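Putative dehydratase (PDB 2POZ) is of experimentally unassigned function but may act as a lyase, perhaps a dehydratase, of the mandelate racemase branch of the enolase superfamily. Local coordinates at residues T6-Y11 against V21-S26; G50-L55 against I93-Q98; Y260-F265 against T290-A295; I277-G282 against M302-H307. One frame throughout, in Å; residues are numbered along the deposited sequence.

Contact 1: residues T6-Y11 against V21-S26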
loop_
_atom_site.group_PDB
_atom_site.type_symbol
_atom_site.label_atom_id
_atom_site.label_comp_id
_atom_site.label_asym_id
_atom_site.label_seq_id
_atom_site.Cartn_x
_atom_site.Cartn_y
_atom_site.Cartn_z
ATOM N N THR A 6 -35.823 12.386 -36.427
ATOM C CA THR A 6 -37.017 11.776 -36.987
ATOM C C THR A 6 -36.838 10.304 -37.340
ATOM O O THR A 6 -37.817 9.585 -37.531
ATOM C CB THR A 6 -37.460 12.527 -38.240
ATOM O OG1 THR A 6 -36.339 12.679 -39.117
ATOM C CG2 THR A 6 -38.007 13.900 -37.872
ATOM N N GLY A 7 -35.590 9.857 -37.428
ATOM C CA GLY A 7 -35.346 8.465 -37.756
ATOM C C GLY A 7 -33.897 8.037 -37.616
ATOM O O GLY A 7 -32.981 8.852 -37.729
ATOM N N VAL A 8 -33.700 6.745 -37.368
ATOM C CA VAL A 8 -32.366 6.171 -37.215
ATOM C C VAL A 8 -32.290 4.878 -38.023
ATOM O O VAL A 8 -33.096 3.972 -37.825
ATOM C CB VAL A 8 -32.045 5.823 -35.727
ATOM C CG1 VAL A 8 -30.656 5.212 -35.633
ATOM C CG2 VAL A 8 -32.135 7.075 -34.848
ATOM N N ASN A 9 -31.327 4.805 -38.935
ATOM C CA ASN A 9 -31.133 3.614 -39.755
ATOM C C ASN A 9 -29.867 2.900 -39.300
ATOM O O ASN A 9 -28.848 3.537 -39.023
ATOM C CB ASN A 9 -31.001 3.986 -41.238
ATOM C CG ASN A 9 -32.340 4.325 -41.885
ATOM O OD1 ASN A 9 -32.385 4.997 -42.912
ATOM N ND2 ASN A 9 -33.429 3.847 -41.298
ATOM N N ILE A 10 -29.943 1.575 -39.231
ATOM C CA ILE A 10 -28.818 0.753 -38.811
ATOM C C ILE A 10 -28.414 -0.165 -39.955
ATOM O O ILE A 10 -29.243 -0.890 -40.504
ATOM C CB ILE A 10 -29.198 -0.090 -37.587
ATOM C CG1 ILE A 10 -29.651 0.838 -36.457
ATOM C CG2 ILE A 10 -28.004 -0.927 -37.137
ATOM C CD1 ILE A 10 -30.559 0.182 -35.460
ATOM N N TYR A 11 -27.131 -0.132 -40.293
ATOM C CA TYR A 11 -26.591 -0.921 -41.391
ATOM C C TYR A 11 -25.558 -1.923 -40.889
ATOM O O TYR A 11 -24.669 -1.566 -40.117
ATOM C CB TYR A 11 -25.930 0.021 -42.406
ATOM C CG TYR A 11 -26.838 1.134 -42.893
ATOM C CD1 TYR A 11 -27.587 0.991 -44.060
ATOM C CD2 TYR A 11 -26.978 2.320 -42.162
ATOM C CE1 TYR A 11 -28.459 2.000 -44.493
ATOM C CE2 TYR A 11 -27.849 3.340 -42.587
ATOM C CZ TYR A 11 -28.584 3.167 -43.754
ATOM O OH TYR A 11 -29.448 4.154 -44.176
ATOM N N VAL A 21 -20.582 -1.886 -38.750
ATOM C CA VAL A 21 -21.936 -1.625 -38.281
ATOM C C VAL A 21 -22.047 -0.111 -38.259
ATOM O O VAL A 21 -21.290 0.559 -37.553
ATOM C CB VAL A 21 -22.151 -2.208 -36.865
ATOM C CG1 VAL A 21 -23.568 -1.917 -36.377
ATOM C CG2 VAL A 21 -21.903 -3.726 -36.890
ATOM N N LEU A 22 -22.967 0.428 -39.053
ATOM C CA LEU A 22 -23.126 1.870 -39.138
ATOM C C LEU A 22 -24.506 2.334 -38.719
ATOM O O LEU A 22 -25.463 1.565 -38.733
ATOM C CB LEU A 22 -22.887 2.353 -40.571
ATOM C CG LEU A 22 -21.778 1.748 -41.426
ATOM C CD1 LEU A 22 -21.847 2.405 -42.809
ATOM C CD2 LEU A 22 -20.418 1.951 -40.792
ATOM N N VAL A 23 -24.592 3.608 -38.354
ATOM C CA VAL A 23 -25.854 4.206 -37.969
ATOM C C VAL A 23 -25.965 5.548 -38.687
ATOM O O VAL A 23 -24.967 6.235 -38.902
ATOM C CB VAL A 23 -25.952 4.429 -36.435
ATOM C CG1 VAL A 23 -24.942 5.479 -35.977
ATOM C CG2 VAL A 23 -27.366 4.872 -36.065
ATOM N N GLU A 24 -27.181 5.892 -39.096
ATOM C CA GLU A 24 -27.437 7.154 -39.759
ATOM C C GLU A 24 -28.630 7.769 -39.054
ATOM O O GLU A 24 -29.704 7.170 -39.015
ATOM C CB GLU A 24 -27.789 6.957 -41.234
ATOM C CG GLU A 24 -28.136 8.268 -41.920
ATOM C CD GLU A 24 -28.702 8.076 -43.316
ATOM O OE1 GLU A 24 -29.803 7.488 -43.450
ATOM O OE2 GLU A 24 -28.038 8.520 -44.274
ATOM N N ILE A 25 -28.441 8.959 -38.499
ATOM C CA ILE A 25 -29.516 9.643 -37.789
ATOM C C ILE A 25 -30.066 10.765 -38.657
ATOM O O ILE A 25 -29.322 11.644 -39.085
ATOM C CB ILE A 25 -29.007 10.249 -36.456
ATOM C CG1 ILE A 25 -28.485 9.138 -35.538
ATOM C CG2 ILE A 25 -30.130 11.037 -35.772
ATOM C CD1 ILE A 25 -27.819 9.661 -34.261
ATOM N N SER A 26 -31.373 10.732 -38.916
ATOM C CA SER A 26 -32.015 11.765 -39.726
ATOM C C SER A 26 -32.807 12.712 -38.833
ATOM O O SER A 26 -33.311 12.300 -37.790
ATOM C CB SER A 26 -32.960 11.129 -40.751
ATOM O OG SER A 26 -32.243 10.315 -41.662
#
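Tyr11 and Glu24 meet on one face of two paired antiparallel strands, and the glutamate can be followed outward from the backbone. Its CB lies 3.9 Å from Tyr11 CE2, at the ring edge and near the ring plane. CG stands anti to the backbone N (chi1 177°), which, with the chain extended beyond CG, carries the carboxylate out to the tyrosine hydroxyl. At the tip, OE1 accepts a weak hydrogen bond from Tyr11 OH at 3.4 Å, with carboxylate and ring almost perpendicular. Glu24 OE1 lies 3.6 Å from Asn9 OD1, an approach and not a bond; the asparagine side chain runs alongside the glutamate and points the same way.

These side chains stand on one face of a beta hairpin, part of the four-stranded antiparallel sheet in the N-terminal capping domain of the enolase superfamily. Asn9 with Glu24 and Tyr11 with Leu22 are hydrogen-bonded pairs, each joined twice; Tyr11 N reaches Leu22 O at 2.8 Å. At the far end the ladder slips into a classic beta bulge, for Thr6 and Gly7 both face Ser26. There Ser26 O takes Thr6 N at 2.9 Å and Gly7 N more weakly, while Ser26 N is bound to Gly7 O.

The opposite face carries Val8, Ile10, Val23 and Ile25. Val8 CG1 and Val23 CG2 are modelled only 3.3 Å apart, unusually close for two methyls. Helices 45-59 and 87-108 cover this aliphatic face, whereas Tyr11, Leu22 and Glu24 turn to helix 372-375.

Contact 2: residues G50-L55 against I93-Q98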
loop_
_atom_site.group_PDB
_atom_site.type_symbol
_atom_site.label_atom_id
_atom_site.label_comp_id
_atom_site.label_asym_id
_atom_site.label_seq_id
_atom_site.Cartn_x
_atom_site.Cartn_y
_atom_site.Cartn_z
ATOM N N GLY A 50 -27.952 -4.903 -33.109
ATOM C CA GLY A 50 -29.104 -5.011 -32.229
ATOM C C GLY A 50 -29.105 -3.954 -31.132
ATOM O O GLY A 50 -30.157 -3.412 -30.771
HETATM N N MSE A 51 -27.923 -3.650 -30.603
HETATM C CA MSE A 51 -27.805 -2.659 -29.536
HETATM C C MSE A 51 -28.173 -1.269 -30.027
HETATM O O MSE A 51 -28.889 -0.542 -29.351
HETATM C CB MSE A 51 -26.389 -2.630 -28.962
HETATM C CG MSE A 51 -26.230 -1.645 -27.802
HETATM SE SE MSE A 51 -27.374 -2.062 -26.277
HETATM C CE MSE A 51 -28.999 -1.173 -26.770
ATOM N N ILE A 52 -27.681 -0.891 -31.200
ATOM C CA ILE A 52 -28.009 0.422 -31.729
ATOM C C ILE A 52 -29.525 0.519 -31.904
ATOM O O ILE A 52 -30.127 1.547 -31.597
ATOM C CB ILE A 52 -27.298 0.679 -33.061
ATOM C CG1 ILE A 52 -25.777 0.661 -32.832
ATOM C CG2 ILE A 52 -27.740 2.038 -33.645
ATOM C CD1 ILE A 52 -24.970 0.828 -34.103
ATOM N N LYS A 53 -30.137 -0.559 -32.383
ATOM C CA LYS A 53 -31.587 -0.601 -32.576
ATOM C C LYS A 53 -32.328 -0.370 -31.254
ATOM O O LYS A 53 -33.221 0.480 -31.180
ATOM C CB LYS A 53 -32.004 -1.958 -33.164
ATOM C CG LYS A 53 -33.497 -2.104 -33.427
ATOM C CD LYS A 53 -33.805 -3.479 -34.011
ATOM C CE LYS A 53 -35.270 -3.610 -34.415
ATOM N NZ LYS A 53 -36.186 -3.517 -33.247
ATOM N N ASP A 54 -31.956 -1.120 -30.220
ATOM C CA ASP A 54 -32.605 -0.988 -28.912
ATOM C C ASP A 54 -32.404 0.402 -28.324
ATOM O O ASP A 54 -33.338 0.997 -27.789
ATOM C CB ASP A 54 -32.075 -2.037 -27.926
ATOM C CG ASP A 54 -32.442 -3.467 -28.326
ATOM O OD1 ASP A 54 -33.415 -3.649 -29.086
ATOM O OD2 ASP A 54 -31.764 -4.412 -27.862
ATOM N N LEU A 55 -31.180 0.912 -28.415
ATOM C CA LEU A 55 -30.868 2.244 -27.902
ATOM C C LEU A 55 -31.666 3.310 -28.648
ATOM O O LEU A 55 -32.253 4.213 -28.039
ATOM C CB LEU A 55 -29.367 2.541 -28.049
ATOM C CG LEU A 55 -28.393 1.880 -27.062
ATOM C CD1 LEU A 55 -26.955 2.131 -27.518
ATOM C CD2 LEU A 55 -28.625 2.435 -25.642
ATOM N N ILE A 93 -23.472 3.029 -28.113
ATOM C CA ILE A 93 -23.506 4.410 -27.666
ATOM C C ILE A 93 -22.520 5.262 -28.466
ATOM O O ILE A 93 -22.845 6.376 -28.858
ATOM C CB ILE A 93 -23.197 4.510 -26.158
ATOM C CG1 ILE A 93 -24.368 3.898 -25.373
ATOM C CG2 ILE A 93 -22.960 5.989 -25.761
ATOM C CD1 ILE A 93 -24.164 3.812 -23.865
ATOM N N SER A 94 -21.331 4.725 -28.735
ATOM C CA SER A 94 -20.308 5.454 -29.483
ATOM C C SER A 94 -20.773 5.826 -30.885
ATOM O O SER A 94 -20.568 6.951 -31.341
ATOM C CB SER A 94 -19.019 4.620 -29.614
ATOM O OG SER A 94 -18.448 4.302 -28.361
ATOM N N ALA A 95 -21.379 4.864 -31.575
ATOM C CA ALA A 95 -21.845 5.095 -32.933
ATOM C C ALA A 95 -22.849 6.244 -32.957
ATOM O O ALA A 95 -22.764 7.140 -33.788
ATOM C CB ALA A 95 -22.473 3.809 -33.499
ATOM N N ILE A 96 -23.791 6.207 -32.028
ATOM C CA ILE A 96 -24.815 7.233 -31.923
ATOM C C ILE A 96 -24.198 8.590 -31.603
ATOM O O ILE A 96 -24.537 9.589 -32.231
ATOM C CB ILE A 96 -25.849 6.849 -30.832
ATOM C CG1 ILE A 96 -26.730 5.714 -31.359
ATOM C CG2 ILE A 96 -26.694 8.070 -30.437
ATOM C CD1 ILE A 96 -27.576 5.043 -30.315
ATOM N N GLU A 97 -23.277 8.610 -30.640
ATOM C CA GLU A 97 -22.615 9.844 -30.221
ATOM C C GLU A 97 -21.864 10.501 -31.386
ATOM O O GLU A 97 -21.883 11.721 -31.530
ATOM C CB GLU A 97 -21.660 9.550 -29.045
ATOM C CG GLU A 97 -21.100 10.796 -28.359
ATOM C CD GLU A 97 -19.712 11.175 -28.861
ATOM O OE1 GLU A 97 -19.372 10.831 -30.010
ATOM O OE2 GLU A 97 -18.966 11.834 -28.110
ATOM N N GLN A 98 -21.194 9.691 -32.208
ATOM C CA GLN A 98 -20.475 10.211 -33.369
ATOM C C GLN A 98 -21.457 10.918 -34.308
ATOM O O GLN A 98 -21.186 12.010 -34.800
ATOM C CB GLN A 98 -19.816 9.076 -34.157
ATOM C CG GLN A 98 -18.591 8.446 -33.516
ATOM C CD GLN A 98 -18.287 7.094 -34.128
ATOM O OE1 GLN A 98 -18.379 6.923 -35.343
ATOM N NE2 GLN A 98 -17.921 6.127 -33.290
#
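Leu55 has CG anti to its carbonyl carbon (chi1 -76°), and Ile96 places CG1 in nearly the same way (chi1 -73°); an extended chi2 in each then carries the two CD1 methyls across the gap. The two side chains thus meet between the helices. Leu55 CD1 comes to 3.8 Å from Ile93 CG1, the side chains crossing at about a right angle, and lies 3.6 Å from Ile93 N, so that it rests against the backbone as well as the side chain. Ile96 CD1 in turn touches Leu55 CB at 3.8 Å.

One turn back on the first helix, Ile52 reaches over with its delta methyl, and CD1 meets Ala95 CB at 3.9 Å. The small alanine admits the longer isoleucine, while Ile52 CG2 makes a looser approach to Ile96. The side-chain contacts are all between aliphatic carbons, on two helix segments inclined at 62°, their axes 9.9 Å apart. Val43 of a second subunit packs on Met51 and Leu55.

In the N-terminal domain the pair forms a layer over the antiparallel sheet. Ile52 reaches Val21 and Val23 of strand 21-27 and Ile10 of strand 5-12, and Ile93 and Ile96 touch Met75 of helix 68-78.

Contact 3: residues Y260-F265 against T290-A295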
loop_
_atom_site.group_PDB
_atom_site.type_symbol
_atom_site.label_atom_id
_atom_site.label_comp_id
_atom_site.label_asym_id
_atom_site.label_seq_id
_atom_site.Cartn_x
_atom_site.Cartn_y
_atom_site.Cartn_z
ATOM N N TYR A 260 -13.008 0.472 -21.962
ATOM C CA TYR A 260 -14.083 1.381 -22.335
ATOM C C TYR A 260 -14.441 2.504 -21.363
ATOM O O TYR A 260 -14.575 2.280 -20.168
ATOM C CB TYR A 260 -15.331 0.540 -22.642
ATOM C CG TYR A 260 -14.991 -0.745 -23.385
ATOM C CD1 TYR A 260 -14.864 -1.962 -22.706
ATOM C CD2 TYR A 260 -14.720 -0.725 -24.757
ATOM C CE1 TYR A 260 -14.473 -3.129 -23.378
ATOM C CE2 TYR A 260 -14.326 -1.879 -25.436
ATOM C CZ TYR A 260 -14.205 -3.075 -24.744
ATOM O OH TYR A 260 -13.821 -4.209 -25.417
ATOM N N THR A 261 -14.623 3.700 -21.926
ATOM C CA THR A 261 -14.963 4.940 -21.211
ATOM C C THR A 261 -13.895 5.410 -20.234
ATOM O O THR A 261 -12.928 4.702 -19.951
ATOM C CB THR A 261 -16.295 4.842 -20.410
ATOM O OG1 THR A 261 -16.079 4.124 -19.186
ATOM C CG2 THR A 261 -17.383 4.150 -21.233
ATOM N N ARG A 262 -14.079 6.627 -19.731
ATOM C CA ARG A 262 -13.170 7.208 -18.751
ATOM C C ARG A 262 -13.097 6.284 -17.537
ATOM O O ARG A 262 -12.062 6.169 -16.884
ATOM C CB ARG A 262 -13.715 8.542 -18.242
ATOM C CG ARG A 262 -13.571 9.740 -19.140
ATOM C CD ARG A 262 -14.563 10.800 -18.650
ATOM N NE ARG A 262 -15.925 10.423 -19.014
ATOM C CZ ARG A 262 -17.029 10.948 -18.493
ATOM N NH1 ARG A 262 -16.954 11.889 -17.555
ATOM N NH2 ARG A 262 -18.215 10.540 -18.928
ATOM N N PHE A 263 -14.228 5.666 -17.217
ATOM C CA PHE A 263 -14.330 4.790 -16.057
ATOM C C PHE A 263 -13.503 3.526 -16.234
ATOM O O PHE A 263 -12.959 2.998 -15.266
ATOM C CB PHE A 263 -15.802 4.458 -15.807
ATOM C CG PHE A 263 -16.702 5.669 -15.834
ATOM C CD1 PHE A 263 -18.010 5.571 -16.294
ATOM C CD2 PHE A 263 -16.229 6.912 -15.418
ATOM C CE1 PHE A 263 -18.838 6.702 -16.340
ATOM C CE2 PHE A 263 -17.040 8.046 -15.459
ATOM C CZ PHE A 263 -18.349 7.943 -15.921
ATOM N N GLY A 264 -13.406 3.043 -17.470
ATOM C CA GLY A 264 -12.603 1.859 -17.725
ATOM C C GLY A 264 -11.133 2.245 -17.731
ATOM O O GLY A 264 -10.290 1.545 -17.160
ATOM N N PHE A 265 -10.815 3.379 -18.356
ATOM C CA PHE A 265 -9.431 3.815 -18.415
ATOM C C PHE A 265 -8.833 4.241 -17.080
ATOM O O PHE A 265 -7.616 4.180 -16.901
ATOM C CB PHE A 265 -9.250 4.910 -19.474
ATOM C CG PHE A 265 -9.140 4.360 -20.868
ATOM C CD1 PHE A 265 -10.273 4.167 -21.650
ATOM C CD2 PHE A 265 -7.908 3.911 -21.348
ATOM C CE1 PHE A 265 -10.189 3.522 -22.886
ATOM C CE2 PHE A 265 -7.812 3.262 -22.583
ATOM C CZ PHE A 265 -8.954 3.066 -23.353
ATOM N N THR A 290 -13.852 9.966 -25.835
ATOM C CA THR A 290 -12.459 9.636 -26.099
ATOM C C THR A 290 -11.571 10.863 -25.910
ATOM O O THR A 290 -10.441 10.747 -25.438
ATOM C CB THR A 290 -12.282 9.046 -27.507
ATOM O OG1 THR A 290 -13.059 7.843 -27.608
ATOM C CG2 THR A 290 -10.811 8.693 -27.762
ATOM N N LYS A 291 -12.077 12.041 -26.270
ATOM C CA LYS A 291 -11.301 13.257 -26.063
ATOM C C LYS A 291 -11.063 13.403 -24.545
ATOM O O LYS A 291 -9.962 13.763 -24.112
ATOM C CB LYS A 291 -12.048 14.486 -26.594
ATOM C CG LYS A 291 -11.350 15.809 -26.277
ATOM C CD LYS A 291 -12.084 17.008 -26.881
ATOM C CE LYS A 291 -11.451 18.322 -26.424
ATOM N NZ LYS A 291 -9.978 18.384 -26.693
ATOM N N LYS A 292 -12.092 13.109 -23.749
ATOM C CA LYS A 292 -11.982 13.187 -22.286
ATOM C C LYS A 292 -10.966 12.165 -21.783
ATOM O O LYS A 292 -10.148 12.463 -20.905
ATOM C CB LYS A 292 -13.337 12.923 -21.631
ATOM C CG LYS A 292 -14.365 14.022 -21.899
ATOM C CD LYS A 292 -15.750 13.621 -21.437
ATOM C CE LYS A 292 -16.712 14.792 -21.552
ATOM N NZ LYS A 292 -18.092 14.371 -21.213
ATOM N N ILE A 293 -11.027 10.955 -22.335
ATOM C CA ILE A 293 -10.090 9.908 -21.958
ATOM C C ILE A 293 -8.655 10.366 -22.265
ATOM O O ILE A 293 -7.760 10.189 -21.450
ATOM C CB ILE A 293 -10.397 8.594 -22.718
ATOM C CG1 ILE A 293 -11.699 7.991 -22.188
ATOM C CG2 ILE A 293 -9.234 7.599 -22.577
ATOM C CD1 ILE A 293 -12.182 6.793 -22.963
ATOM N N CYS A 294 -8.447 10.967 -23.435
ATOM C CA CYS A 294 -7.118 11.437 -23.816
ATOM C C CYS A 294 -6.644 12.560 -22.890
ATOM O O CYS A 294 -5.466 12.635 -22.549
ATOM C CB CYS A 294 -7.118 11.934 -25.269
ATOM S SG CYS A 294 -7.452 10.638 -26.502
ATOM N N ALA A 295 -7.562 13.438 -22.492
ATOM C CA ALA A 295 -7.209 14.539 -21.600
ATOM C C ALA A 295 -6.745 13.970 -20.256
ATOM O O ALA A 295 -5.779 14.453 -19.669
ATOM C CB ALA A 295 -8.412 15.469 -21.406
#
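Arg262 and Ile293 bring the backbones of helices 261-269 and 287-298 closest, their CA atoms 5.2 Å apart, where the segments run side by side at 30°. Ile293 makes most of the contact. Its CG2 sits over the face of the Phe265 ring, 3.9 Å from the centroid and 23° off the normal, a CH-pi contact. Its CD1 reaches further, to 3.5 Å from Phe265 CD1 and equally near the carbonyl carbon of Thr261, while CG1 lies against Arg262 N at 3.7 Å.

Arg262 and Lys292 meet through their aliphatic parts. Arg262 CD approaches Lys292 CB at 3.9 Å, and a bend at chi3 (-74°) turns the guanidinium so that Lys292 CD lies over one face, toward the rim, and Phe263 CZ over the other. The charged ends lie 4.5 Å apart, from Arg262 NH2 to Lys292 NZ, but each has an acid: Glu289 for the arginine, which also forms a salt bridge with Glu298 of a third subunit, and Glu69 for the lysine.

Both helices belong to the outer layer of the barrel domain. Phe265 reaches inward to Pro279, in the loop after strand 276-277, and Thr261 and Tyr260 touch helix 87-108.

Contact 4: residues I277-G282 against M302-H307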
loop_
_atom_site.group_PDB
_atom_site.type_symbol
_atom_site.label_atom_id
_atom_site.label_comp_id
_atom_site.label_asym_id
_atom_site.label_seq_id
_atom_site.Cartn_x
_atom_site.Cartn_y
_atom_site.Cartn_z
ATOM N N ILE A 277 -2.032 4.608 -24.635
ATOM C CA ILE A 277 -3.369 4.027 -24.592
ATOM C C ILE A 277 -3.896 4.043 -26.020
ATOM O O ILE A 277 -3.556 4.927 -26.801
ATOM C CB ILE A 277 -4.352 4.783 -23.657
ATOM C CG1 ILE A 277 -4.525 6.231 -24.104
ATOM C CG2 ILE A 277 -3.853 4.695 -22.215
ATOM C CD1 ILE A 277 -5.697 6.916 -23.424
ATOM N N GLN A 278 -4.732 3.066 -26.347
ATOM C CA GLN A 278 -5.261 2.929 -27.697
ATOM C C GLN A 278 -6.775 2.820 -27.754
ATOM O O GLN A 278 -7.315 1.832 -28.256
ATOM C CB GLN A 278 -4.649 1.685 -28.337
ATOM C CG GLN A 278 -3.134 1.659 -28.284
ATOM C CD GLN A 278 -2.571 0.283 -28.578
ATOM O OE1 GLN A 278 -2.714 -0.642 -27.773
ATOM N NE2 GLN A 278 -1.932 0.137 -29.737
ATOM N N PRO A 279 -7.488 3.829 -27.233
ATOM C CA PRO A 279 -8.948 3.755 -27.276
ATOM C C PRO A 279 -9.458 3.799 -28.712
ATOM O O PRO A 279 -8.804 4.351 -29.596
ATOM C CB PRO A 279 -9.376 4.988 -26.491
ATOM C CG PRO A 279 -8.307 5.985 -26.842
ATOM C CD PRO A 279 -7.036 5.136 -26.726
ATOM N N ASP A 280 -10.627 3.211 -28.933
ATOM C CA ASP A 280 -11.256 3.202 -30.252
ATOM C C ASP A 280 -12.490 4.093 -30.107
ATOM O O ASP A 280 -13.334 3.822 -29.253
ATOM C CB ASP A 280 -11.680 1.779 -30.615
ATOM C CG ASP A 280 -12.259 1.680 -32.022
ATOM O OD1 ASP A 280 -13.011 2.590 -32.440
ATOM O OD2 ASP A 280 -11.964 0.676 -32.707
ATOM N N ILE A 281 -12.613 5.145 -30.917
ATOM C CA ILE A 281 -13.779 6.025 -30.765
ATOM C C ILE A 281 -15.093 5.288 -30.989
ATOM O O ILE A 281 -16.148 5.756 -30.564
ATOM C CB ILE A 281 -13.746 7.259 -31.708
ATOM C CG1 ILE A 281 -13.820 6.824 -33.171
ATOM C CG2 ILE A 281 -12.504 8.099 -31.433
ATOM C CD1 ILE A 281 -14.068 7.994 -34.123
ATOM N N GLY A 282 -15.020 4.135 -31.652
ATOM C CA GLY A 282 -16.207 3.334 -31.922
ATOM C C GLY A 282 -16.594 2.362 -30.814
ATOM O O GLY A 282 -17.609 1.668 -30.914
HETATM N N MSE A 302 0.989 10.103 -20.442
HETATM C CA MSE A 302 0.769 9.134 -21.511
HETATM C C MSE A 302 0.421 9.760 -22.854
HETATM O O MSE A 302 -0.117 10.862 -22.911
HETATM C CB MSE A 302 -0.364 8.196 -21.123
HETATM C CG MSE A 302 0.065 6.945 -20.415
HETATM SE SE MSE A 302 -1.484 6.089 -19.654
HETATM C CE MSE A 302 -0.698 5.546 -17.950
ATOM N N ARG A 303 0.725 9.047 -23.935
ATOM C CA ARG A 303 0.386 9.527 -25.272
ATOM C C ARG A 303 -0.687 8.609 -25.856
ATOM O O ARG A 303 -1.002 7.564 -25.277
ATOM C CB ARG A 303 1.625 9.588 -26.166
ATOM C CG ARG A 303 2.508 8.378 -26.084
ATOM C CD ARG A 303 3.748 8.559 -26.951
ATOM N NE ARG A 303 4.678 7.458 -26.742
ATOM C CZ ARG A 303 5.638 7.113 -27.594
ATOM N NH1 ARG A 303 5.805 7.781 -28.725
ATOM N NH2 ARG A 303 6.424 6.089 -27.311
ATOM N N VAL A 304 -1.248 8.986 -26.998
ATOM C CA VAL A 304 -2.347 8.221 -27.576
ATOM C C VAL A 304 -2.185 7.751 -29.023
ATOM O O VAL A 304 -1.845 8.530 -29.909
ATOM C CB VAL A 304 -3.659 9.049 -27.469
ATOM C CG1 VAL A 304 -4.857 8.214 -27.868
ATOM C CG2 VAL A 304 -3.823 9.573 -26.037
ATOM N N ALA A 305 -2.435 6.463 -29.238
ATOM C CA ALA A 305 -2.389 5.851 -30.566
ATOM C C ALA A 305 -3.773 5.215 -30.744
ATOM O O ALA A 305 -3.952 4.015 -30.509
ATOM C CB ALA A 305 -1.313 4.794 -30.620
ATOM N N PRO A 306 -4.766 6.016 -31.173
ATOM C CA PRO A 306 -6.138 5.540 -31.368
ATOM C C PRO A 306 -6.235 4.292 -32.220
ATOM O O PRO A 306 -5.615 4.193 -33.273
ATOM C CB PRO A 306 -6.836 6.727 -32.025
ATOM C CG PRO A 306 -6.028 7.909 -31.558
ATOM C CD PRO A 306 -4.622 7.388 -31.687
ATOM N N HIS A 307 -7.010 3.325 -31.745
ATOM C CA HIS A 307 -7.197 2.112 -32.512
ATOM C C HIS A 307 -8.365 2.351 -33.456
ATOM O O HIS A 307 -9.396 2.911 -33.064
ATOM C CB HIS A 307 -7.512 0.927 -31.600
ATOM C CG HIS A 307 -7.876 -0.314 -32.350
ATOM N ND1 HIS A 307 -9.180 -0.736 -32.499
ATOM C CD2 HIS A 307 -7.114 -1.194 -33.041
ATOM C CE1 HIS A 307 -9.203 -1.824 -33.247
ATOM N NE2 HIS A 307 -7.964 -2.122 -33.590
HETATM O O HOH W 1 -2.967 1.844 -31.771
#
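Two neighbouring strands of the parallel barrel typical of enolase-superfamily C-terminal domains, 276-277 and 303-304, pair here and run on into loops at their C-terminal ends. Ile277 and Val304 form the parallel bridge: Ile277 N donates to Arg303 O, and Ala305 N to Ile277 O at 3.1 Å. On one face of the sheet, Ile277 CG1 packs on Val304 CG2 at 3.9 Å, and Ile277 CG2 lies 3.8 Å from the selenium of selenomethionine Met302, the two chains crossing near a right angle.

Beyond the strands the pairing continues, with His307 N donating to Pro279 O from above the carbonyl plane. At this end, the barrel end that houses the active site throughout the superfamily, His307 ND1 gives a hydrogen bond of 3.1 Å to Asp280 OD2. The histidine has CG anti to its backbone N (chi1 173°), which swings the ring to the aspartate; carboxylate and ring planes stand 60° apart, and OD2 is met on its anti side, somewhat out of the carboxylate plane. Asp280 OD1 accepts from Gly282 N at 2.7 Å, closing an Asx turn; with the histidine bond on OD2, both carboxylate oxygens are held, which should restrict its rotation. One water joins Gln278 NE2 to Ala305 O, and Gln278 NE2 also has a weak bond to Glu231.

All four contacts are largely buried, but they divide between two domains. Contacts 1 and 2 are layers of the N-terminal domain and touch directly, sheet against helix; contacts 3 and 4 touch in the same way in the barrel, where Ile293 and Phe265 back the strand end and the loop after it. The helix pairs rely on carbon packing, with charges appearing in contact 3 near subunit boundaries, whereas contact 1 is an antiparallel ladder, and contact 4 a short parallel bridge that gives way to side-chain and water bonds. Contact 4 lies nearest the chain's centre, about 7 Å between centres. It also meets contact 2, where Gln98 probably bonds to Ile281 O, linking the domains.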